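Local coordinates for protein CRISPR-associated endonuclease C2c1 (PDB 5U31) that uses a guide RNA to recognise invading DNA beside a protospacer adjacent motif and cleaves it as a metal-dependent CRISPR endonuclease, at residues 639-644 with 764-768; 646-650 with 727-731; 720-724 with 775-780. The protein carries 3 engineered substitutions. All coordinates share one frame; numbering follows the deposited sequence.

Contact 1 of 3, residues 639-644 with 764-768. With SO4 (sulfate ion), chain G; nucleotides of chain B.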
loop_
_atom_site.group_PDB
_atom_site.type_symbol
_atom_site.label_atom_id
_atom_site.label_comp_id
_atom_site.label_asym_id
_atom_site.label_seq_id
_atom_site.Cartn_x
_atom_site.Cartn_y
_atom_site.Cartn_z
ATOM N N ARG A 639 -7.778 9.608 27.675
ATOM C CA ARG A 639 -7.739 8.224 27.213
ATOM C C ARG A 639 -6.316 7.687 27.107
ATOM O O ARG A 639 -6.129 6.466 27.048
ATOM C CB ARG A 639 -8.445 8.095 25.861
ATOM C CG ARG A 639 -7.540 8.370 24.683
ATOM C CD ARG A 639 -8.308 8.636 23.406
ATOM N NE ARG A 639 -9.026 7.465 22.917
ATOM C CZ ARG A 639 -9.296 7.260 21.633
ATOM N NH1 ARG A 639 -8.890 8.140 20.727
ATOM N NH2 ARG A 639 -9.957 6.177 21.252
ATOM N N GLN A 640 -5.310 8.563 27.086
ATOM C CA GLN A 640 -3.914 8.151 27.010
ATOM C C GLN A 640 -3.106 8.626 28.210
ATOM O O GLN A 640 -1.873 8.635 28.153
ATOM C CB GLN A 640 -3.274 8.664 25.722
ATOM C CG GLN A 640 -3.880 8.099 24.461
ATOM C CD GLN A 640 -3.211 8.637 23.223
ATOM O OE1 GLN A 640 -2.992 7.908 22.256
ATOM N NE2 GLN A 640 -2.877 9.926 23.242
ATOM N N ARG A 641 -3.776 9.024 29.292
ATOM C CA ARG A 641 -3.075 9.563 30.454
ATOM C C ARG A 641 -2.201 8.500 31.110
ATOM O O ARG A 641 -0.987 8.680 31.253
ATOM C CB ARG A 641 -4.086 10.129 31.453
ATOM C CG ARG A 641 -3.480 10.779 32.688
ATOM C CD ARG A 641 -4.478 11.736 33.327
ATOM N NE ARG A 641 -4.929 12.745 32.368
ATOM C CZ ARG A 641 -5.881 13.642 32.603
ATOM N NH1 ARG A 641 -6.500 13.669 33.775
ATOM N NH2 ARG A 641 -6.216 14.515 31.660
ATOM N N THR A 642 -2.807 7.378 31.513
ATOM C CA THR A 642 -2.045 6.334 32.192
ATOM C C THR A 642 -1.043 5.669 31.257
ATOM O O THR A 642 0.016 5.222 31.712
ATOM C CB THR A 642 -2.981 5.282 32.794
ATOM O OG1 THR A 642 -3.817 4.736 31.768
ATOM C CG2 THR A 642 -3.854 5.896 33.888
ATOM N N LEU A 643 -1.347 5.587 29.959
ATOM C CA LEU A 643 -0.365 5.051 29.022
ATOM C C LEU A 643 0.895 5.909 29.012
ATOM O O LEU A 643 2.005 5.401 29.205
ATOM C CB LEU A 643 -0.964 4.942 27.618
ATOM C CG LEU A 643 -0.005 4.571 26.479
ATOM C CD1 LEU A 643 0.751 3.294 26.775
ATOM C CD2 LEU A 643 -0.754 4.441 25.168
ATOM N N ARG A 644 0.740 7.223 28.813
ATOM C CA ARG A 644 1.908 8.097 28.774
ATOM C C ARG A 644 2.643 8.108 30.106
ATOM O O ARG A 644 3.858 8.331 30.143
ATOM C CB ARG A 644 1.503 9.516 28.374
ATOM C CG ARG A 644 0.982 9.621 26.950
ATOM C CD ARG A 644 0.775 11.065 26.518
ATOM N NE ARG A 644 0.147 11.138 25.200
ATOM C CZ ARG A 644 0.814 11.131 24.050
ATOM N NH1 ARG A 644 2.139 11.058 24.048
ATOM N NH2 ARG A 644 0.156 11.197 22.900
ATOM N N TYR A 764 -3.840 5.471 18.531
ATOM C CA TYR A 764 -4.146 5.181 19.927
ATOM C C TYR A 764 -4.065 3.685 20.199
ATOM O O TYR A 764 -3.594 3.261 21.262
ATOM C CB TYR A 764 -5.529 5.727 20.276
ATOM C CG TYR A 764 -6.135 5.156 21.537
ATOM C CD1 TYR A 764 -5.583 5.427 22.783
ATOM C CD2 TYR A 764 -7.273 4.361 21.484
ATOM C CE1 TYR A 764 -6.142 4.911 23.940
ATOM C CE2 TYR A 764 -7.839 3.842 22.631
ATOM C CZ TYR A 764 -7.273 4.119 23.857
ATOM O OH TYR A 764 -7.838 3.601 25.001
ATOM N N LEU A 765 -4.507 2.869 19.240
ATOM C CA LEU A 765 -4.331 1.426 19.345
ATOM C C LEU A 765 -2.872 1.034 19.142
ATOM O O LEU A 765 -2.328 0.230 19.908
ATOM C CB LEU A 765 -5.220 0.720 18.324
ATOM C CG LEU A 765 -6.719 1.012 18.373
ATOM C CD1 LEU A 765 -7.425 0.325 17.219
ATOM C CD2 LEU A 765 -7.309 0.570 19.699
ATOM N N GLU A 766 -2.225 1.590 18.111
ATOM C CA GLU A 766 -0.826 1.270 17.845
ATOM C C GLU A 766 0.060 1.622 19.029
ATOM O O GLU A 766 1.006 0.891 19.343
ATOM C CB GLU A 766 -0.343 2.008 16.600
ATOM C CG GLU A 766 -0.926 1.514 15.296
ATOM C CD GLU A 766 -0.145 0.352 14.716
ATOM O OE1 GLU A 766 0.615 -0.298 15.470
ATOM O OE2 GLU A 766 -0.288 0.099 13.499
ATOM N N ARG A 767 -0.220 2.749 19.688
ATOM C CA ARG A 767 0.591 3.155 20.828
ATOM C C ARG A 767 0.569 2.098 21.921
ATOM O O ARG A 767 1.593 1.833 22.560
ATOM C CB ARG A 767 0.103 4.498 21.368
ATOM C CG ARG A 767 1.002 5.670 21.035
ATOM C CD ARG A 767 0.548 6.931 21.750
ATOM N NE ARG A 767 -0.387 7.711 20.947
ATOM C CZ ARG A 767 -0.019 8.562 19.996
ATOM N NH1 ARG A 767 -0.935 9.234 19.314
ATOM N NH2 ARG A 767 1.266 8.736 19.724
ATOM N N GLN A 768 -0.590 1.470 22.139
ATOM C CA GLN A 768 -0.690 0.441 23.170
ATOM C C GLN A 768 0.145 -0.782 22.813
ATOM O O GLN A 768 0.781 -1.386 23.684
ATOM C CB GLN A 768 -2.146 0.035 23.372
ATOM C CG GLN A 768 -3.076 1.168 23.718
ATOM C CD GLN A 768 -4.512 0.700 23.803
ATOM O OE1 GLN A 768 -4.802 -0.333 24.404
ATOM N NE2 GLN A 768 -5.417 1.448 23.190
HETATM S S SO4 G . 3.796 9.975 20.596
HETATM O O1 SO4 G . 3.191 10.480 21.828
HETATM O O2 SO4 G . 5.107 10.590 20.426
HETATM O O3 SO4 G . 3.948 8.521 20.645
HETATM O O4 SO4 G . 2.952 10.344 19.463
ATOM P P U B 37 -13.612 -4.807 22.084
ATOM O OP1 U B 37 -14.760 -5.699 22.378
ATOM O OP2 U B 37 -12.816 -4.220 23.187
ATOM O "O5'" U B 37 -12.588 -5.673 21.235
ATOM C "C5'" U B 37 -11.344 -5.130 20.812
ATOM C "C4'" U B 37 -10.168 -5.915 21.350
ATOM O "O4'" U B 37 -9.019 -5.032 21.329
ATOM C "C3'" U B 37 -10.322 -6.375 22.795
ATOM O "O3'" U B 37 -9.577 -7.577 23.048
ATOM C "C2'" U B 37 -9.724 -5.214 23.576
ATOM O "O2'" U B 37 -9.229 -5.560 24.849
ATOM C "C1'" U B 37 -8.602 -4.738 22.650
ATOM N N1 U B 37 -8.377 -3.287 22.735
ATOM C C2 U B 37 -7.129 -2.805 23.084
ATOM O O2 U B 37 -6.178 -3.529 23.315
ATOM N N3 U B 37 -7.030 -1.436 23.149
ATOM C C4 U B 37 -8.038 -0.516 22.920
ATOM O O4 U B 37 -7.811 0.692 23.017
ATOM C C5 U B 37 -9.299 -1.095 22.570
ATOM C C6 U B 37 -9.419 -2.423 22.497
#
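Arg639 lays its guanidinium flat over one face of the Tyr764 ring, the two centres 3.8 Å apart and the planes 25° from parallel, a stack that is also a cation-pi contact. NH2 leans over the rim, 3.2 Å from Tyr764 CD2, while NE sits nearer the ring centre; the bend of the arginine chain at chi3 (-67°) folds the group down onto the ring. Gln640, the N-cap residue of helix 641-658, passes the ring edge with its CG 3.6 Å from Tyr764 CD1. Its extended chain carries the amide on to Arg767, whose NE donates to Gln640 OE1 at 2.9 Å. The donor stands above the carbonyl plane, and the amide and guanidinium planes are almost perpendicular. One turn on, Leu643 CD2 rests 3.9 Å from Arg767 CB, with Trp734 and Phe771 also against this leucine. Arg644 places NH2 over the face of the Arg767 guanidinium, and its NH1 bonds O1 of a sulfate, probably from the crystallisation liquor; Arg767's modelled approach to this ion is doubtfully close. On the opposite face of the tyrosine, Gln768 pairs with U37 of chain B: Gln768 NE2 gives to O4, and OE1 accepts from U37 N3 at 2.8 Å. NE2 also donates to Tyr764 O, helping hold the amide for the base. The arrangement is a junction between the bridge helix and the REC2 domain at an sgRNA-binding site.

Contact 2 of 3, residues 646-650 with 727-731. With SO4 (sulfate ion), chain G; nucleotides of chain B.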
loop_
_atom_site.group_PDB
_atom_site.type_symbol
_atom_site.label_atom_id
_atom_site.label_comp_id
_atom_site.label_asym_id
_atom_site.label_seq_id
_atom_site.Cartn_x
_atom_site.Cartn_y
_atom_site.Cartn_z
ATOM N N LEU A 646 2.967 5.351 32.193
ATOM C CA LEU A 646 3.763 4.131 32.216
ATOM C C LEU A 646 4.930 4.208 31.243
ATOM O O LEU A 646 6.009 3.674 31.525
ATOM C CB LEU A 646 2.875 2.928 31.896
ATOM C CG LEU A 646 1.674 2.705 32.820
ATOM C CD1 LEU A 646 0.752 1.663 32.232
ATOM C CD2 LEU A 646 2.110 2.296 34.216
ATOM N N ARG A 647 4.741 4.877 30.105
ATOM C CA ARG A 647 5.803 4.942 29.108
ATOM C C ARG A 647 7.030 5.665 29.655
ATOM O O ARG A 647 8.162 5.196 29.480
ATOM C CB ARG A 647 5.286 5.619 27.836
ATOM C CG ARG A 647 6.227 5.500 26.653
ATOM C CD ARG A 647 6.051 6.656 25.687
ATOM N NE ARG A 647 4.863 6.509 24.855
ATOM C CZ ARG A 647 4.439 7.431 23.997
ATOM N NH1 ARG A 647 3.351 7.214 23.274
ATOM N NH2 ARG A 647 5.103 8.572 23.865
ATOM N N THR A 648 6.829 6.794 30.340
ATOM C CA THR A 648 7.966 7.509 30.913
ATOM C C THR A 648 8.498 6.826 32.166
ATOM O O THR A 648 9.695 6.928 32.455
ATOM C CB THR A 648 7.597 8.958 31.240
ATOM O OG1 THR A 648 6.759 8.994 32.402
ATOM C CG2 THR A 648 6.875 9.606 30.068
ATOM N N GLN A 649 7.635 6.143 32.924
ATOM C CA GLN A 649 8.117 5.368 34.064
ATOM C C GLN A 649 9.087 4.286 33.614
ATOM O O GLN A 649 10.120 4.063 34.256
ATOM C CB GLN A 649 6.943 4.748 34.822
ATOM C CG GLN A 649 6.052 5.747 35.540
ATOM C CD GLN A 649 5.157 5.096 36.584
ATOM O OE1 GLN A 649 4.560 5.776 37.416
ATOM N NE2 GLN A 649 5.064 3.773 36.546
ATOM N N LEU A 650 8.774 3.604 32.508
ATOM C CA LEU A 650 9.672 2.580 31.987
ATOM C C LEU A 650 10.997 3.178 31.533
ATOM O O LEU A 650 12.044 2.531 31.656
ATOM C CB LEU A 650 9.007 1.840 30.826
ATOM C CG LEU A 650 9.024 0.310 30.850
ATOM C CD1 LEU A 650 8.726 -0.251 29.465
ATOM C CD2 LEU A 650 10.347 -0.211 31.383
HETATM N N MSE A 727 5.383 -1.482 39.212
HETATM C CA MSE A 727 4.845 -1.032 37.938
HETATM C C MSE A 727 4.132 -2.163 37.206
HETATM O O MSE A 727 3.298 -1.922 36.335
HETATM C CB MSE A 727 5.950 -0.464 37.057
HETATM C CG MSE A 727 5.423 0.468 35.993
HETATM SE SE MSE A 727 6.668 0.729 34.531
HETATM C CE MSE A 727 8.264 1.085 35.575
ATOM N N GLY A 728 4.478 -3.401 37.560
ATOM C CA GLY A 728 3.812 -4.541 36.954
ATOM C C GLY A 728 2.347 -4.622 37.332
ATOM O O GLY A 728 1.508 -5.014 36.516
ATOM N N LYS A 729 2.018 -4.258 38.571
ATOM C CA LYS A 729 0.614 -4.210 38.960
ATOM C C LYS A 729 -0.101 -3.043 38.296
ATOM O O LYS A 729 -1.314 -3.110 38.069
ATOM C CB LYS A 729 0.485 -4.125 40.482
ATOM C CG LYS A 729 0.902 -5.395 41.213
ATOM C CD LYS A 729 0.568 -5.315 42.694
ATOM C CE LYS A 729 0.856 -6.630 43.407
ATOM N NZ LYS A 729 0.413 -6.595 44.832
ATOM N N GLN A 730 0.629 -1.975 37.972
ATOM C CA GLN A 730 0.011 -0.852 37.275
ATOM C C GLN A 730 -0.298 -1.204 35.827
ATOM O O GLN A 730 -1.326 -0.780 35.287
ATOM C CB GLN A 730 0.918 0.376 37.346
ATOM C CG GLN A 730 1.225 0.831 38.753
ATOM C CD GLN A 730 1.993 2.133 38.785
ATOM O OE1 GLN A 730 2.520 2.587 37.767
ATOM N NE2 GLN A 730 2.055 2.748 39.960
ATOM N N VAL A 731 0.584 -1.965 35.175
ATOM C CA VAL A 731 0.300 -2.402 33.813
ATOM C C VAL A 731 -0.827 -3.424 33.815
ATOM O O VAL A 731 -1.620 -3.488 32.867
ATOM C CB VAL A 731 1.570 -2.960 33.143
ATOM C CG1 VAL A 731 1.266 -3.438 31.733
ATOM C CG2 VAL A 731 2.666 -1.908 33.115
HETATM S S SO4 G . 3.796 9.975 20.596
HETATM O O1 SO4 G . 3.191 10.480 21.828
HETATM O O2 SO4 G . 5.107 10.590 20.426
HETATM O O3 SO4 G . 3.948 8.521 20.645
HETATM O O4 SO4 G . 2.952 10.344 19.463
ATOM P P C B 48 0.637 -11.694 37.834
ATOM O OP1 C B 48 -0.791 -11.505 38.194
ATOM O OP2 C B 48 1.078 -12.984 37.246
ATOM O "O5'" C B 48 1.076 -10.541 36.828
ATOM C "C5'" C B 48 1.008 -9.180 37.223
ATOM C "C4'" C B 48 1.707 -8.275 36.243
ATOM O "O4'" C B 48 3.142 -8.443 36.343
ATOM C "C3'" C B 48 1.415 -8.519 34.774
ATOM O "O3'" C B 48 0.182 -7.967 34.356
ATOM C "C2'" C B 48 2.625 -7.900 34.087
ATOM O "O2'" C B 48 2.495 -6.489 34.010
ATOM C "C1'" C B 48 3.740 -8.228 35.082
ATOM N N1 C B 48 4.497 -9.438 34.700
ATOM C C2 C B 48 5.526 -9.296 33.774
ATOM O O2 C B 48 5.748 -8.173 33.308
ATOM N N3 C B 48 6.244 -10.378 33.410
ATOM C C4 C B 48 5.961 -11.568 33.943
ATOM N N4 C B 48 6.698 -12.612 33.553
ATOM C C5 C B 48 4.916 -11.743 34.899
ATOM C C6 C B 48 4.214 -10.658 35.247
#
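Met727, a selenomethionine, reaches from helix 709-739 into the side of helix 641-658. Its CB leaves the backbone toward that helix, and CG, anti to the backbone N, slips between two residues one turn apart: it lies 3.4 Å from Gln649 NE2 and 4.2 Å from Leu646 CD2. SE comes next, 4.0 Å from Gln649 CB and a little farther from Leu650 CG. At the tip the chain bends, chi3 being -48°, which turns CE against the backbone of 649-650, 3.7 Å from Gln649 O. Met727 and Gln649 thus run alongside one another head to tail, each tip lying beside the other's stem.

The Gln649 amide continues to Gln730: Gln649 NE2 donates to Gln730 OE1 at 3.1 Å, the N-H...O angle being 148°. The two glutamine chains meet nearly square-on, and the donor is tilted somewhat from the carbonyl plane of Gln730. The other end of the Gln649 amide, OE1, is hydrogen-bonded to Thr686 OG1. Leu646 spreads its two methyls: CD2 sits 3.6 Å from Gln730 OE1, and CD1 meets Val731 CG2 at 4.1 Å. Trp689 lies against Gln649, Met727 and Gln730, while Phe771 packs on Leu646.

The short segments run nearly antiparallel, at 155°, with axes 11.5 Å apart, a wide spacing bridged by long side chains. On the RNA side, O2' of C48 of chain B bonds the carbonyl of Gly728. Chemically, the bridge helix and REC2 are joined by a mostly apolar seam in which a single amide-amide bond adds direction; the Gln649 amide is held at both ends, by Gln730 and Thr686, while Gln730 NE2 makes a weak bond to the same threonine hydroxyl.

Contact 3 of 3, residues 720-724 with 775-780. With nucleotides of chain B.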
loop_
_atom_site.group_PDB
_atom_site.type_symbol
_atom_site.label_atom_id
_atom_site.label_comp_id
_atom_site.label_asym_id
_atom_site.label_seq_id
_atom_site.Cartn_x
_atom_site.Cartn_y
_atom_site.Cartn_z
ATOM N N VAL A 720 15.476 -2.721 41.397
ATOM C CA VAL A 720 14.779 -2.825 40.120
ATOM C C VAL A 720 13.584 -3.762 40.241
ATOM O O VAL A 720 12.516 -3.500 39.676
ATOM C CB VAL A 720 15.753 -3.281 39.018
ATOM C CG1 VAL A 720 14.993 -3.745 37.778
ATOM C CG2 VAL A 720 16.714 -2.157 38.668
ATOM N N ARG A 721 13.736 -4.858 40.989
ATOM C CA ARG A 721 12.630 -5.797 41.148
ATOM C C ARG A 721 11.456 -5.151 41.870
ATOM O O ARG A 721 10.308 -5.259 41.427
ATOM C CB ARG A 721 13.090 -7.051 41.892
ATOM C CG ARG A 721 11.941 -8.007 42.173
ATOM C CD ARG A 721 12.391 -9.335 42.752
ATOM N NE ARG A 721 11.249 -10.221 42.958
ATOM C CZ ARG A 721 11.339 -11.486 43.353
ATOM N NH1 ARG A 721 10.241 -12.211 43.511
ATOM N NH2 ARG A 721 12.527 -12.025 43.586
ATOM N N ARG A 722 11.725 -4.474 42.992
ATOM C CA ARG A 722 10.653 -3.807 43.726
ATOM C C ARG A 722 9.908 -2.828 42.832
ATOM O O ARG A 722 8.672 -2.799 42.816
ATOM C CB ARG A 722 11.214 -3.081 44.950
ATOM C CG ARG A 722 11.851 -3.980 45.997
ATOM C CD ARG A 722 12.371 -3.165 47.173
ATOM N NE ARG A 722 13.069 -3.995 48.152
ATOM C CZ ARG A 722 13.664 -3.522 49.244
ATOM N NH1 ARG A 722 13.648 -2.219 49.497
ATOM N NH2 ARG A 722 14.276 -4.349 50.082
ATOM N N VAL A 723 10.647 -2.029 42.066
ATOM C CA VAL A 723 10.020 -1.017 41.230
ATOM C C VAL A 723 9.371 -1.651 39.999
ATOM O O VAL A 723 8.313 -1.194 39.548
ATOM C CB VAL A 723 11.065 0.058 40.877
ATOM C CG1 VAL A 723 11.227 0.217 39.376
ATOM C CG2 VAL A 723 10.702 1.382 41.535
ATOM N N TRP A 724 9.960 -2.722 39.459
ATOM C CA TRP A 724 9.353 -3.403 38.319
ATOM C C TRP A 724 8.107 -4.174 38.738
ATOM O O TRP A 724 7.101 -4.175 38.017
ATOM C CB TRP A 724 10.368 -4.336 37.657
ATOM C CG TRP A 724 9.790 -5.221 36.595
ATOM C CD1 TRP A 724 9.500 -4.875 35.310
ATOM C CD2 TRP A 724 9.443 -6.606 36.725
ATOM N NE1 TRP A 724 8.986 -5.956 34.633
ATOM C CE2 TRP A 724 8.942 -7.029 35.482
ATOM C CE3 TRP A 724 9.504 -7.525 37.777
ATOM C CZ2 TRP A 724 8.505 -8.333 35.259
ATOM C CZ3 TRP A 724 9.074 -8.818 37.552
ATOM C CH2 TRP A 724 8.580 -9.209 36.305
ATOM N N TRP A 775 7.267 -3.219 27.115
ATOM C CA TRP A 775 7.160 -3.701 28.485
ATOM C C TRP A 775 7.571 -5.164 28.593
ATOM O O TRP A 775 8.326 -5.540 29.496
ATOM C CB TRP A 775 5.733 -3.493 28.981
ATOM C CG TRP A 775 5.448 -4.129 30.284
ATOM C CD1 TRP A 775 4.631 -5.193 30.511
ATOM C CD2 TRP A 775 5.973 -3.743 31.556
ATOM N NE1 TRP A 775 4.612 -5.496 31.848
ATOM C CE2 TRP A 775 5.430 -4.620 32.513
ATOM C CE3 TRP A 775 6.849 -2.739 31.979
ATOM C CZ2 TRP A 775 5.734 -4.526 33.866
ATOM C CZ3 TRP A 775 7.149 -2.648 33.318
ATOM C CH2 TRP A 775 6.594 -3.536 34.248
ATOM N N SER A 776 7.093 -6.003 27.669
ATOM C CA SER A 776 7.416 -7.425 27.720
ATOM C C SER A 776 8.886 -7.689 27.424
ATOM O O SER A 776 9.469 -8.625 27.979
ATOM C CB SER A 776 6.539 -8.192 26.737
ATOM O OG SER A 776 5.171 -7.954 27.001
ATOM N N PHE A 777 9.499 -6.891 26.555
ATOM C CA PHE A 777 10.894 -7.077 26.188
ATOM C C PHE A 777 11.828 -6.195 27.001
ATOM O O PHE A 777 13.008 -6.061 26.655
ATOM C CB PHE A 777 11.067 -6.832 24.692
ATOM C CG PHE A 777 10.318 -7.815 23.846
ATOM C CD1 PHE A 777 10.285 -9.156 24.197
ATOM C CD2 PHE A 777 9.623 -7.405 22.725
ATOM C CE1 PHE A 777 9.590 -10.071 23.438
ATOM C CE2 PHE A 777 8.921 -8.317 21.961
ATOM C CZ PHE A 777 8.907 -9.653 22.318
ATOM N N PHE A 778 11.324 -5.598 28.076
ATOM C CA PHE A 778 12.171 -4.869 29.004
ATOM C C PHE A 778 13.126 -5.827 29.707
ATOM O O PHE A 778 12.736 -6.921 30.127
ATOM C CB PHE A 778 11.304 -4.125 30.023
ATOM C CG PHE A 778 12.002 -3.842 31.313
ATOM C CD1 PHE A 778 12.908 -2.801 31.409
ATOM C CD2 PHE A 778 11.761 -4.623 32.431
ATOM C CE1 PHE A 778 13.561 -2.543 32.597
ATOM C CE2 PHE A 778 12.412 -4.371 33.622
ATOM C CZ PHE A 778 13.313 -3.329 33.705
ATOM N N GLY A 779 14.383 -5.412 29.838
ATOM C CA GLY A 779 15.428 -6.244 30.414
ATOM C C GLY A 779 15.913 -5.697 31.748
ATOM O O GLY A 779 16.252 -4.517 31.861
ATOM N N LYS A 780 15.954 -6.582 32.749
ATOM C CA LYS A 780 16.485 -6.251 34.066
ATOM C C LYS A 780 18.005 -6.316 34.136
ATOM O O LYS A 780 18.577 -5.894 35.146
ATOM C CB LYS A 780 15.906 -7.191 35.126
ATOM C CG LYS A 780 14.393 -7.265 35.158
ATOM C CD LYS A 780 13.929 -8.121 36.327
ATOM C CE LYS A 780 12.448 -8.441 36.228
ATOM N NZ LYS A 780 12.122 -9.224 35.002
ATOM P P A B 49 -0.707 -8.731 33.260
ATOM O OP1 A B 49 -2.010 -8.026 33.168
ATOM O OP2 A B 49 -0.652 -10.188 33.560
ATOM O "O5'" A B 49 0.067 -8.485 31.891
ATOM C "C5'" A B 49 0.339 -7.170 31.435
ATOM C "C4'" A B 49 1.366 -7.172 30.334
ATOM O "O4'" A B 49 2.662 -7.563 30.857
ATOM C "C3'" A B 49 1.119 -8.157 29.209
ATOM O "O3'" A B 49 0.155 -7.706 28.283
ATOM C "C2'" A B 49 2.508 -8.335 28.619
ATOM O "O2'" A B 49 2.861 -7.221 27.811
ATOM C "C1'" A B 49 3.367 -8.304 29.881
ATOM N N9 A B 49 3.613 -9.662 30.398
ATOM C C8 A B 49 3.086 -10.269 31.512
ATOM N N7 A B 49 3.505 -11.500 31.690
ATOM C C5 A B 49 4.361 -11.714 30.617
ATOM C C6 A B 49 5.130 -12.820 30.221
ATOM N N6 A B 49 5.173 -13.976 30.885
ATOM N N1 A B 49 5.872 -12.699 29.100
ATOM C C2 A B 49 5.840 -11.548 28.424
ATOM N N3 A B 49 5.160 -10.442 28.694
ATOM C C4 A B 49 4.435 -10.593 29.815
ATOM P P C B 48 0.637 -11.694 37.834
ATOM O OP1 C B 48 -0.791 -11.505 38.194
ATOM O OP2 C B 48 1.078 -12.984 37.246
ATOM O "O5'" C B 48 1.076 -10.541 36.828
ATOM C "C5'" C B 48 1.008 -9.180 37.223
ATOM C "C4'" C B 48 1.707 -8.275 36.243
ATOM O "O4'" C B 48 3.142 -8.443 36.343
ATOM C "C3'" C B 48 1.415 -8.519 34.774
ATOM O "O3'" C B 48 0.182 -7.967 34.356
ATOM C "C2'" C B 48 2.625 -7.900 34.087
ATOM O "O2'" C B 48 2.495 -6.489 34.010
ATOM C "C1'" C B 48 3.740 -8.228 35.082
ATOM N N1 C B 48 4.497 -9.438 34.700
ATOM C C2 C B 48 5.526 -9.296 33.774
ATOM O O2 C B 48 5.748 -8.173 33.308
ATOM N N3 C B 48 6.244 -10.378 33.410
ATOM C C4 C B 48 5.961 -11.568 33.943
ATOM N N4 C B 48 6.698 -12.612 33.553
ATOM C C5 C B 48 4.916 -11.743 34.899
ATOM C C6 C B 48 4.214 -10.658 35.247
ATOM P P C B 47 4.177 -16.268 39.615
ATOM O OP1 C B 47 3.733 -17.652 39.913
ATOM O OP2 C B 47 4.077 -15.751 38.227
ATOM O "O5'" C B 47 3.338 -15.319 40.579
ATOM C "C5'" C B 47 2.452 -14.343 40.056
ATOM C "C4'" C B 47 2.923 -12.954 40.391
ATOM O "O4'" C B 47 4.341 -12.990 40.703
ATOM C "C3'" C B 47 2.812 -11.946 39.262
ATOM O "O3'" C B 47 1.514 -11.396 39.146
ATOM C "C2'" C B 47 3.897 -10.931 39.603
ATOM O "O2'" C B 47 3.449 -10.028 40.602
ATOM C "C1'" C B 47 4.978 -11.834 40.205
ATOM N N1 C B 47 5.987 -12.248 39.197
ATOM C C2 C B 47 7.220 -11.589 39.154
ATOM O O2 C B 47 7.456 -10.676 39.967
ATOM N N3 C B 47 8.133 -11.975 38.227
ATOM C C4 C B 47 7.857 -12.960 37.365
ATOM N N4 C B 47 8.782 -13.302 36.468
ATOM C C5 C B 47 6.613 -13.645 37.381
ATOM C C6 C B 47 5.729 -13.256 38.304
#
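Aromatic packing comes first: Trp724 puts CD1 between Trp775 and Phe778. Trp724 CD1 is 3.4 Å from Trp775 CH2 and equally near Phe778 CE2. In both pairs the planes are close to parallel, no more than 24° apart, yet the rings are so displaced that little of one lies above the other; the centroids of the Trp724 five-membered ring and the Trp775 six-membered ring are 4.8 Å apart. CG of Trp724 lies opposite the backbone N (chi1 172°), which carries the indole off helix 709-739 to the residues that end helix 759-776.

Charge and CH contacts use the Trp724 benzene ring. Lys780 lies across the indole, and its last bend, chi4, lets both ends of the CE-NZ bond ride over one face. Lys780 NZ is 3.7 Å from the centroid of the Trp724 six-membered ring and only 10° off the ring normal, a cation-pi contact, while Lys780 CE makes a CH-pi contact 3.5 Å from the same centroid.

These residues belong to the helical REC2 domain, where the aromatic cluster joins two successive helices, 709-739 and 759-776, on the side that meets the guide RNA.

Apolar contact is lighter. Val720 CG1 touches the edge of the Phe778 ring, 4.4 Å from CZ, and Leu650 and Leu653 of the bridge helix also lie against that phenylalanine.

Contacts with the RNA complete the site. Trp775 NE1 donates to O2' of C48 of chain B at 3.2 Å. Trp724 meets C47 of chain B at its ring edge, where CZ3 lies close to the base N3, and its CZ2 approaches O2 of C48. One residue beyond Trp775, Ser776 OG accepts a hydrogen bond from O2' of A49 of chain B.

Three helices share the contacts: 641-658 serves contacts 1 and 2, 709-739 contacts 2 and 3, and 759-776 contacts 1 and 3. Contact 2 lies in the middle, its centre about 12 Å from that of contact 1 and about 9 Å from that of contact 3. It touches both, Met727 SE lying 3.6 Å from Trp775 CZ3, and Arg767 CD 3.2 Å from Arg647 NH1. Contacts 1 and 3 stay about 8 Å apart at their nearest atoms. One sulfate, bound by Arg644 and weakly by Arg647, spans contacts 1 and 2. All three border the guide RNA, with U37 of chain B at contact 1 and C48 of chain B shared by contacts 2 and 3.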